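Local coordinates for vacuolar-sorting protein BRO1 (PDB 1ZB1) that helps concentrate and sort multivesicular-body cargo into intralumenal vesicles and recruits the DOA4 deubiquitinase to endosomes, at residues 285-288 and 289-292; 226-229 and 230-233. One frame throughout, in Å; residues are numbered along the deposited sequence.

Contact 1 of 2, residues 285-288 and 289-292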
loop_
_atom_site.group_PDB
_atom_site.type_symbol
_atom_site.label_atom_id
_atom_site.label_comp_id
_atom_site.label_asym_id
_atom_site.label_seq_id
_atom_site.Cartn_x
_atom_site.Cartn_y
_atom_site.Cartn_z
ATOM N N GLN A 285 -14.293 24.494 -8.764
ATOM C CA GLN A 285 -13.705 24.071 -10.030
ATOM C C GLN A 285 -13.198 22.633 -9.914
ATOM O O GLN A 285 -13.563 21.765 -10.704
ATOM C CB GLN A 285 -12.537 24.990 -10.405
ATOM C CG GLN A 285 -12.934 26.418 -10.763
ATOM C CD GLN A 285 -11.726 27.325 -10.958
ATOM O OE1 GLN A 285 -10.784 26.980 -11.673
ATOM N NE2 GLN A 285 -11.751 28.495 -10.324
ATOM N N GLN A 286 -12.352 22.399 -8.914
ATOM C CA GLN A 286 -11.781 21.083 -8.678
ATOM C C GLN A 286 -12.837 20.016 -8.424
ATOM O O GLN A 286 -12.728 18.902 -8.933
ATOM C CB GLN A 286 -10.801 21.146 -7.509
ATOM C CG GLN A 286 -9.511 21.864 -7.853
ATOM C CD GLN A 286 -8.796 21.218 -9.027
ATOM O OE1 GLN A 286 -8.560 20.006 -9.035
ATOM N NE2 GLN A 286 -8.444 22.021 -10.021
ATOM N N LEU A 287 -13.858 20.347 -7.639
ATOM C CA LEU A 287 -14.911 19.378 -7.366
ATOM C C LEU A 287 -15.594 18.985 -8.676
ATOM O O LEU A 287 -15.887 17.811 -8.911
ATOM C CB LEU A 287 -15.947 19.953 -6.401
ATOM C CG LEU A 287 -17.143 19.033 -6.151
ATOM C CD1 LEU A 287 -16.675 17.754 -5.489
ATOM C CD2 LEU A 287 -18.171 19.739 -5.272
ATOM N N ILE A 288 -15.854 19.970 -9.529
ATOM C CA ILE A 288 -16.491 19.682 -10.811
ATOM C C ILE A 288 -15.567 18.800 -11.658
ATOM O O ILE A 288 -16.025 17.870 -12.319
ATOM C CB ILE A 288 -16.836 20.985 -11.576
ATOM C CG1 ILE A 288 -17.955 21.730 -10.843
ATOM C CG2 ILE A 288 -17.288 20.658 -13.000
ATOM C CD1 ILE A 288 -18.230 23.128 -11.374
ATOM N N SER A 289 -14.267 19.083 -11.618
ATOM C CA SER A 289 -13.288 18.298 -12.371
ATOM C C SER A 289 -13.287 16.814 -11.981
ATOM O O SER A 289 -12.961 15.954 -12.800
ATOM C CB SER A 289 -11.875 18.858 -12.160
ATOM O OG SER A 289 -11.681 20.082 -12.839
ATOM N N SER A 290 -13.654 16.516 -10.737
ATOM C CA SER A 290 -13.656 15.140 -10.248
ATOM C C SER A 290 -14.889 14.339 -10.642
ATOM O O SER A 290 -14.850 13.108 -10.693
ATOM C CB SER A 290 -13.559 15.121 -8.722
ATOM O OG SER A 290 -14.813 15.436 -8.134
ATOM N N LEU A 291 -15.977 15.052 -10.909
ATOM C CA LEU A 291 -17.254 14.443 -11.245
ATOM C C LEU A 291 -17.250 13.379 -12.340
ATOM O O LEU A 291 -17.855 12.322 -12.179
ATOM C CB LEU A 291 -18.262 15.547 -11.576
ATOM C CG LEU A 291 -18.510 16.495 -10.397
ATOM C CD1 LEU A 291 -19.474 17.601 -10.807
ATOM C CD2 LEU A 291 -19.069 15.706 -9.217
ATOM N N PRO A 292 -16.571 13.638 -13.464
ATOM C CA PRO A 292 -16.556 12.629 -14.532
ATOM C C PRO A 292 -15.870 11.315 -14.126
ATOM O O PRO A 292 -15.990 10.311 -14.827
ATOM C CB PRO A 292 -15.807 13.332 -15.668
ATOM C CG PRO A 292 -16.065 14.782 -15.409
ATOM C CD PRO A 292 -15.905 14.873 -13.906
#
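Ser290 turns its hydroxyl back onto the carbonyl of Leu287 because OG sits between its own backbone N and carbonyl carbon (chi1 77°), the rotamer that points it along the helix toward the preceding turn. Leu291 chooses differently: CG stands opposite the carbonyl carbon, which lays the branched end of the side chain against the backbone of Leu287 and Ile288. The example illustrates how a helix end is held by side chains as well as amides. Ser290 OG gives a short hydrogen bond to Leu287 O, 2.7 Å long, tilted only 21° from the carbonyl plane. The same oxygen also receives Ser290 N at 3.2 Å, but this donor stands well above the plane, 69° out of it. One residue gripping one carbonyl twice accompanies a shift from the i to i+4 pattern, still present in the 2.9 Å bond from Ser289 N to Gln285 O, toward i to i+3 bonding, continued by Leu291 N to Ile288 O at 3.2 Å; the i to i+4 bonds of Ser290 N and Leu291 N survive only as weak ones.

Apolar atoms close over these carbonyls. Leu291 CG lies 3.3 Å from Leu287 O, and Leu291 CD1 reaches 3.6 Å from Ile288 CA, so this leucine rests on the Leu287 carbonyl oxygen and the Ile288 backbone. Pro292, which has no amide hydrogen to offer, brings its ring carbon CD to 3.4 Å from Ile288 O. On the inner side, Leu287 packs against Phe306 and Leu310 of helix 303-322, while Gln286 hydrogen-bonds through OE1 to His253 of helix 242-269.

Chemically, the hydroxyl of the buried Ser290 finds its acceptor within the same turn, adding a side-chain bond to the weakened i to i+4 pattern and probably polarising the Leu287 carbonyl somewhat.

Contact 2 of 2, residues 226-229 and 230-233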
loop_
_atom_site.group_PDB
_atom_site.type_symbol
_atom_site.label_atom_id
_atom_site.label_comp_id
_atom_site.label_asym_id
_atom_site.label_seq_id
_atom_site.Cartn_x
_atom_site.Cartn_y
_atom_site.Cartn_z
ATOM N N HIS A 226 -1.604 8.718 -10.285
ATOM C CA HIS A 226 -2.217 9.215 -11.507
ATOM C C HIS A 226 -1.149 9.302 -12.595
ATOM O O HIS A 226 -1.329 8.780 -13.692
ATOM C CB HIS A 226 -2.809 10.609 -11.262
ATOM C CG HIS A 226 -3.335 11.269 -12.497
ATOM N ND1 HIS A 226 -4.624 11.088 -12.948
ATOM C CD2 HIS A 226 -2.734 12.089 -13.393
ATOM C CE1 HIS A 226 -4.797 11.768 -14.068
ATOM N NE2 HIS A 226 -3.664 12.385 -14.359
ATOM N N ASP A 227 -0.041 9.968 -12.278
ATOM C CA ASP A 227 1.057 10.144 -13.229
ATOM C C ASP A 227 1.615 8.831 -13.763
ATOM O O ASP A 227 1.993 8.745 -14.931
ATOM C CB ASP A 227 2.196 10.961 -12.601
ATOM C CG ASP A 227 1.841 12.431 -12.431
ATOM O OD1 ASP A 227 0.807 12.871 -12.983
ATOM O OD2 ASP A 227 2.604 13.151 -11.750
ATOM N N PHE A 228 1.671 7.809 -12.917
ATOM C CA PHE A 228 2.187 6.518 -13.352
ATOM C C PHE A 228 1.251 5.845 -14.348
ATOM O O PHE A 228 1.702 5.256 -15.329
ATOM C CB PHE A 228 2.387 5.585 -12.161
ATOM C CG PHE A 228 2.857 4.211 -12.548
ATOM C CD1 PHE A 228 4.138 4.017 -13.052
ATOM C CD2 PHE A 228 2.015 3.112 -12.421
ATOM C CE1 PHE A 228 4.575 2.746 -13.420
ATOM C CE2 PHE A 228 2.443 1.837 -12.788
ATOM C CZ PHE A 228 3.726 1.655 -13.287
ATOM N N MET A 229 -0.050 5.939 -14.093
ATOM C CA MET A 229 -1.055 5.321 -14.951
ATOM C C MET A 229 -1.342 6.140 -16.210
ATOM O O MET A 229 -2.032 5.674 -17.116
ATOM C CB MET A 229 -2.352 5.123 -14.161
ATOM C CG MET A 229 -2.162 4.413 -12.829
ATOM S SD MET A 229 -3.650 4.424 -11.806
ATOM C CE MET A 229 -4.384 2.898 -12.335
ATOM N N LYS A 230 -0.818 7.362 -16.257
ATOM C CA LYS A 230 -1.018 8.243 -17.405
ATOM C C LYS A 230 -0.097 7.867 -18.565
ATOM O O LYS A 230 -0.484 7.953 -19.732
ATOM C CB LYS A 230 -0.767 9.699 -17.008
ATOM C CG LYS A 230 -0.863 10.678 -18.169
ATOM C CD LYS A 230 -0.534 12.100 -17.736
ATOM C CE LYS A 230 -1.541 12.622 -16.721
ATOM N NZ LYS A 230 -1.238 14.020 -16.302
ATOM N N GLU A 231 1.123 7.452 -18.235
ATOM C CA GLU A 231 2.100 7.058 -19.247
ATOM C C GLU A 231 1.546 5.901 -20.075
ATOM O O GLU A 231 2.071 5.573 -21.140
ATOM C CB GLU A 231 3.413 6.643 -18.579
ATOM C CG GLU A 231 3.316 5.366 -17.761
ATOM C CD GLU A 231 4.580 5.069 -16.973
ATOM O OE1 GLU A 231 4.648 3.986 -16.350
ATOM O OE2 GLU A 231 5.498 5.919 -16.970
ATOM N N ILE A 232 0.482 5.286 -19.573
ATOM C CA ILE A 232 -0.158 4.174 -20.260
ATOM C C ILE A 232 -1.642 4.483 -20.474
ATOM O O ILE A 232 -2.422 4.567 -19.524
ATOM C CB ILE A 232 0.008 2.863 -19.457
ATOM C CG1 ILE A 232 -0.644 1.706 -20.208
ATOM C CG2 ILE A 232 -0.588 3.016 -18.063
ATOM C CD1 ILE A 232 -0.374 0.367 -19.574
ATOM N N ASP A 233 -2.019 4.660 -21.734
ATOM C CA ASP A 233 -3.395 4.983 -22.097
ATOM C C ASP A 233 -4.301 3.767 -22.291
ATOM O O ASP A 233 -5.518 3.910 -22.435
ATOM C CB ASP A 233 -3.403 5.838 -23.369
ATOM C CG ASP A 233 -2.451 5.315 -24.429
ATOM O OD1 ASP A 233 -1.224 5.350 -24.198
ATOM O OD2 ASP A 233 -2.929 4.865 -25.493
#
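Among the charged and ring contacts, Lys230 and His226 meet one turn apart, and they show how the last turn of a helix can be dressed by long side chains. Lys230 leaves its backbone with CG opposite N (chi1 176°) and then bends at chi3, which carries its end back over the turn to the imidazole. CE makes a van der Waals approach to His226 NE2 at 3.2 Å, oblique to the ring, while NZ lies at the ring edge, in its plane, 3.5 Å from NE2. The lysine would by itself be expected to disfavour protonation of the imidazole, while Asp227 OD1, also at the ring edge, would oppose this; ND1 is hydrogen-bonded to Thr249 of helix 242-269. Asp227 also runs alongside Lys230, pointing the same way, and its OD1 stands 4.1 Å from NZ, an attraction beyond salt-bridge range.

The aromatic contact is that of Phe228 with Glu231. Glu231 OE1 comes obliquely to the ring, 3.2 Å from Phe228 CE1, with the carboxylate and ring planes 57° apart. Phe228 also meets the ring of Phe181 in helix 176-198.

Packing on backbone carbonyls completes the set. Glu231 CG presses to 2.9 Å from Phe228 O, a tight approach, and Ile232 CG2 lies 3.2 Å from Met229 O. A weak backbone hydrogen bond runs from Lys230 N to Asp227 O, 3.4 Å. Met229, buried, faces Trp244 and Lys245 of helix 242-269.

Together these features belong to the C-terminal end of a helix passing into an irregular loop: helix 208-230 gives way, and side chains of its last turn and of the first loop residues fold over one another at the surface of the mainly helical Bro1 domain.

How the contacts relate
Both contacts lie at helix endings, met in the order 226-233, then 285-292. Contact 2 closes helix 208-230, and contact 1 lies at the C-terminal part of helix 275-290; helix 242-269 comes between them in the chain. It is also their common neighbour, since Thr249 and Trp244 serve contact 2 while His253 and Ser257 serve contact 1. Their centres are about 19 Å apart, their nearest atoms about 9 Å, so they do not touch, though both lie on the same side of the chain's centre. Packing consecutive helices with ends packed against a shared middle one is consistent with the elongated, TPR-related helical build of the Bro1 domain, which may be involved in binding SNF7.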